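Local coordinates for protein tudor (Drosophila melanogaster, PDB 3NTK), which binds methylated arginine marks on the Piwi protein Aubergine through extended Tudor domains, of which this is the last, and is required for primordial germ cell formation, at residues A124-Q127 with S128-D131; V80-D84 with F85-A89. All blocks are in the same frame, centred on the assembly; numbering follows the deposited sequence.

Contact 1: A124-Q127 with S128-D131; sequences ALLQ and SFID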
loop_
_atom_site.group_PDB
_atom_site.type_symbol
_atom_site.label_atom_id
_atom_site.label_comp_id
_atom_site.label_asym_id
_atom_site.label_seq_id
_atom_site.Cartn_x
_atom_site.Cartn_y
_atom_site.Cartn_z
ATOM N N ALA A 124 -7.548 7.986 18.214
ATOM C CA ALA A 124 -8.066 6.719 18.722
ATOM C C ALA A 124 -9.297 6.216 17.978
ATOM O O ALA A 124 -9.484 5.009 17.825
ATOM C CB ALA A 124 -8.377 6.845 20.224
ATOM N N LEU A 125 -10.128 7.141 17.513
ATOM C CA LEU A 125 -11.359 6.801 16.802
ATOM C C LEU A 125 -11.147 6.537 15.310
ATOM O O LEU A 125 -11.950 5.856 14.667
ATOM C CB LEU A 125 -12.366 7.943 16.958
ATOM C CG LEU A 125 -13.856 7.637 17.150
ATOM C CD1 LEU A 125 -14.643 8.883 16.784
ATOM C CD2 LEU A 125 -14.297 6.468 16.291
ATOM N N LEU A 126 -10.070 7.082 14.753
ATOM C CA LEU A 126 -9.812 6.904 13.330
ATOM C C LEU A 126 -9.732 5.450 12.887
ATOM O O LEU A 126 -10.181 5.115 11.796
ATOM C CB LEU A 126 -8.535 7.648 12.923
ATOM C CG LEU A 126 -8.792 8.951 12.166
ATOM C CD1 LEU A 126 -7.465 9.635 11.828
ATOM C CD2 LEU A 126 -9.575 8.641 10.891
ATOM N N GLN A 127 -9.166 4.588 13.724
ATOM C CA GLN A 127 -9.046 3.172 13.382
ATOM C C GLN A 127 -10.401 2.573 12.990
ATOM O O GLN A 127 -10.542 1.979 11.919
ATOM C CB GLN A 127 -8.472 2.387 14.563
ATOM C CG GLN A 127 -8.163 0.936 14.238
ATOM C CD GLN A 127 -6.905 0.781 13.404
ATOM O OE1 GLN A 127 -6.664 -0.272 12.814
ATOM N NE2 GLN A 127 -6.087 1.824 13.365
ATOM N N SER A 128 -11.395 2.736 13.859
ATOM C CA SER A 128 -12.731 2.201 13.605
ATOM C C SER A 128 -13.465 2.947 12.491
ATOM O O SER A 128 -14.294 2.371 11.785
ATOM C CB SER A 128 -13.565 2.235 14.892
ATOM O OG SER A 128 -13.797 3.563 15.325
ATOM N N PHE A 129 -13.166 4.229 12.331
ATOM C CA PHE A 129 -13.806 5.021 11.292
ATOM C C PHE A 129 -13.347 4.521 9.922
ATOM O O PHE A 129 -14.151 4.365 9.002
ATOM C CB PHE A 129 -13.450 6.502 11.476
ATOM C CG PHE A 129 -14.098 7.418 10.477
ATOM C CD1 PHE A 129 -13.518 7.636 9.230
ATOM C CD2 PHE A 129 -15.291 8.067 10.784
ATOM C CE1 PHE A 129 -14.114 8.489 8.302
ATOM C CE2 PHE A 129 -15.896 8.921 9.863
ATOM C CZ PHE A 129 -15.304 9.133 8.619
ATOM N N ILE A 130 -12.049 4.250 9.810
ATOM C CA ILE A 130 -11.458 3.769 8.566
ATOM C C ILE A 130 -11.849 2.325 8.263
ATOM O O ILE A 130 -12.172 1.993 7.121
ATOM C CB ILE A 130 -9.914 3.850 8.616
ATOM C CG1 ILE A 130 -9.470 5.294 8.870
ATOM C CG2 ILE A 130 -9.324 3.328 7.314
ATOM C CD1 ILE A 130 -9.901 6.276 7.803
ATOM N N ASP A 131 -11.818 1.471 9.283
ATOM C CA ASP A 131 -12.161 0.063 9.108
ATOM C C ASP A 131 -13.565 -0.119 8.548
ATOM O O ASP A 131 -13.842 -1.098 7.863
ATOM C CB ASP A 131 -12.047 -0.694 10.436
ATOM C CG ASP A 131 -10.611 -0.846 10.906
ATOM O OD1 ASP A 131 -9.736 -1.165 10.071
ATOM O OD2 ASP A 131 -10.355 -0.659 12.114
HETATM O O HOH W 1 -11.100 3.266 16.840
#
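The carbonyl oxygen of Leu125 takes two donors from the next turn of the helix. Phe129 N reaches Leu125 O at 3.1 Å, in the carbonyl plane. Ser128 OG adds a second bond, 3.0 Å to Leu125 O, from a position tilted 21° out of that plane. Serine suits this place because a chi1 of 65° sets its hydroxyl between its own N and carbonyl carbon, turned back over the preceding turn. The Ser128 amide is served by a water, 3.0 Å from Ser128 N, which in turn donates to Ala124 O; this bridge replaces a direct bond at that step of the helix. The regular pattern then resumes, Ile130 N donating to Leu126 O at 2.9 Å and Asp131 N to Gln127 O at 3.0 Å. On the inner side, Leu126 and Ile130 lie one turn apart, the CD2 branch of the leucine meeting the end of the isoleucine, CD1, at 3.9 Å. The outer side carries Gln127, Ser128 and Asp131, and Gln127 slants across Asp131, its CG 3.4 Å from Asp131 OD2. With an alanine here, CG and the amide are gone, and Asp131 would probably lose the neighbour that crosses its carboxylate, while the side-chain contact with Phe11 would be cut back. Phe129 runs inward to meet Tyr157 edge-to-face and to touch Phe138, while Ile130 rests on Val8 and Phe11. Largely polar on one side and apolar on the other, this is an amphipathic alpha helix packed on the beta-strands of the OB-fold part of an extended Tudor domain.

Contact 2: V80-D84 with F85-A89; sequences VHFID and FGNNA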
loop_
_atom_site.group_PDB
_atom_site.type_symbol
_atom_site.label_atom_id
_atom_site.label_comp_id
_atom_site.label_asym_id
_atom_site.label_seq_id
_atom_site.Cartn_x
_atom_site.Cartn_y
_atom_site.Cartn_z
ATOM N N VAL A 80 7.329 -10.729 2.837
ATOM C CA VAL A 80 7.397 -9.798 1.727
ATOM C C VAL A 80 6.437 -8.639 1.907
ATOM O O VAL A 80 5.512 -8.696 2.716
ATOM C CB VAL A 80 7.068 -10.489 0.383
ATOM C CG1 VAL A 80 7.989 -11.683 0.176
ATOM C CG2 VAL A 80 5.604 -10.927 0.362
ATOM N N HIS A 81 6.682 -7.583 1.148
ATOM C CA HIS A 81 5.837 -6.405 1.160
ATOM C C HIS A 81 5.302 -6.252 -0.254
ATOM O O HIS A 81 6.078 -6.126 -1.206
ATOM C CB HIS A 81 6.641 -5.163 1.536
ATOM C CG HIS A 81 5.823 -3.913 1.581
ATOM N ND1 HIS A 81 5.800 -2.999 0.551
ATOM C CD2 HIS A 81 4.962 -3.447 2.517
ATOM C CE1 HIS A 81 4.963 -2.022 0.851
ATOM N NE2 HIS A 81 4.441 -2.270 2.039
ATOM N N PHE A 82 3.980 -6.290 -0.402
ATOM C CA PHE A 82 3.367 -6.140 -1.715
ATOM C C PHE A 82 3.314 -4.648 -2.015
ATOM O O PHE A 82 2.434 -3.923 -1.549
ATOM C CB PHE A 82 1.985 -6.789 -1.703
ATOM C CG PHE A 82 2.039 -8.279 -1.505
ATOM C CD1 PHE A 82 2.586 -9.100 -2.488
ATOM C CD2 PHE A 82 1.576 -8.860 -0.330
ATOM C CE1 PHE A 82 2.671 -10.486 -2.300
ATOM C CE2 PHE A 82 1.657 -10.240 -0.134
ATOM C CZ PHE A 82 2.205 -11.052 -1.122
ATOM N N ILE A 83 4.283 -4.197 -2.801
ATOM C CA ILE A 83 4.426 -2.781 -3.109
ATOM C C ILE A 83 3.231 -2.052 -3.705
ATOM O O ILE A 83 3.104 -0.837 -3.543
ATOM C CB ILE A 83 5.642 -2.539 -4.019
ATOM C CG1 ILE A 83 5.432 -3.209 -5.379
ATOM C CG2 ILE A 83 6.903 -3.071 -3.338
ATOM C CD1 ILE A 83 6.500 -2.827 -6.398
ATOM N N ASP A 84 2.350 -2.764 -4.391
ATOM C CA ASP A 84 1.210 -2.086 -4.987
ATOM C C ASP A 84 -0.025 -2.099 -4.093
ATOM O O ASP A 84 -1.018 -1.446 -4.401
ATOM C CB ASP A 84 0.886 -2.697 -6.352
ATOM C CG ASP A 84 2.063 -2.609 -7.313
ATOM O OD1 ASP A 84 2.716 -1.541 -7.343
ATOM O OD2 ASP A 84 2.335 -3.599 -8.031
ATOM N N PHE A 85 0.051 -2.815 -2.976
ATOM C CA PHE A 85 -1.092 -2.901 -2.069
ATOM C C PHE A 85 -0.792 -2.582 -0.609
ATOM O O PHE A 85 -1.686 -2.609 0.241
ATOM C CB PHE A 85 -1.747 -4.277 -2.206
ATOM C CG PHE A 85 -2.314 -4.527 -3.573
ATOM C CD1 PHE A 85 -1.492 -4.932 -4.620
ATOM C CD2 PHE A 85 -3.659 -4.280 -3.834
ATOM C CE1 PHE A 85 -1.997 -5.084 -5.909
ATOM C CE2 PHE A 85 -4.173 -4.427 -5.116
ATOM C CZ PHE A 85 -3.340 -4.830 -6.158
ATOM N N GLY A 86 0.469 -2.285 -0.321
ATOM C CA GLY A 86 0.866 -1.906 1.023
ATOM C C GLY A 86 0.808 -2.891 2.176
ATOM O O GLY A 86 1.016 -2.487 3.321
ATOM N N ASN A 87 0.549 -4.163 1.891
ATOM C CA ASN A 87 0.466 -5.176 2.942
ATOM C C ASN A 87 1.658 -6.132 2.956
ATOM O O ASN A 87 2.299 -6.353 1.929
ATOM C CB ASN A 87 -0.839 -5.966 2.821
ATOM C CG ASN A 87 -0.882 -6.833 1.578
ATOM O OD1 ASN A 87 -0.658 -6.356 0.466
ATOM N ND2 ASN A 87 -1.171 -8.116 1.761
ATOM N N ASN A 88 1.947 -6.699 4.126
ATOM C CA ASN A 88 3.041 -7.652 4.265
ATOM C C ASN A 88 2.486 -9.033 4.575
ATOM O O ASN A 88 1.428 -9.167 5.190
ATOM C CB ASN A 88 3.986 -7.225 5.391
ATOM C CG ASN A 88 4.782 -5.989 5.041
ATOM O OD1 ASN A 88 4.229 -4.997 4.583
ATOM N ND2 ASN A 88 6.087 -6.042 5.262
ATOM N N ALA A 89 3.206 -10.062 4.148
ATOM C CA ALA A 89 2.776 -11.430 4.387
ATOM C C ALA A 89 3.944 -12.379 4.201
ATOM O O ALA A 89 4.912 -12.061 3.512
ATOM C CB ALA A 89 1.656 -11.794 3.429
#
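Phe82 O is gripped by two backbone amides as the chain reverses: Phe85 N donates at 3.0 Å from well above the carbonyl plane, and Gly86 N adds a weak, bent bond of 2.8 Å to Phe82 O. The first closes a beta turn over Ile83 and Asp84; Gly86 then takes a positive phi of 67°, which glycine tolerates easily. Behind the turn the strands are laced by antiparallel bonds, among them a nearly straight one of 2.8 Å from Val80 N to Ala89 O. This is the hairpin between strands 78-82 and 87-95 of the Tudor barrel, and Asp84-Phe85-Gly86, overlapping the turn, resembles the aspartate-aromatic-glycine sequence common in Tudor domains. Phe82 and Phe85 both meet Tyr65, and Phe82 also meets Phe58, a cluster consistent with the aromatic cage that receives methylarginine in related Tudor domains, with Asn87 beside it. Phe82 and Asn87 stand on the same face as Val80 and Ala89. The asparagine amide lies 26° from the plane of the Phe82 ring, and its OD1 is 3.4 Å from Phe82 CD2; chi1 of 68° leans the amide toward the ring. Ala89 CB meets Phe82 CE2 at 3.9 Å, alanine's single methyl fitting against the edge of the ring. Asp84 is held by a salt bridge to Arg66 and by the amide of Tyr107, while Asp84 O sits over one face of the Phe85 ring.

Overall arrangement
From the N terminus, strands 4-11 and 16-21 begin the OB-fold part, and helix 25-38 leads away from it to the four-stranded Tudor barrel. There contact 2 closes the tight loop that turns strand 78-82 back into strand 87-95. The chain then returns to the first sheet through strand 109-113 and enters helix 120-131, where contact 1 spans successive turns and closes no loop beyond the helix itself. The two contacts stand in series, neither nested nor crossed. Their centres are 21 Å apart and their nearest atoms about 12 Å apart, so each belongs to its own half: contact 2 to the barrel, contact 1 to the helix covering the other sheet.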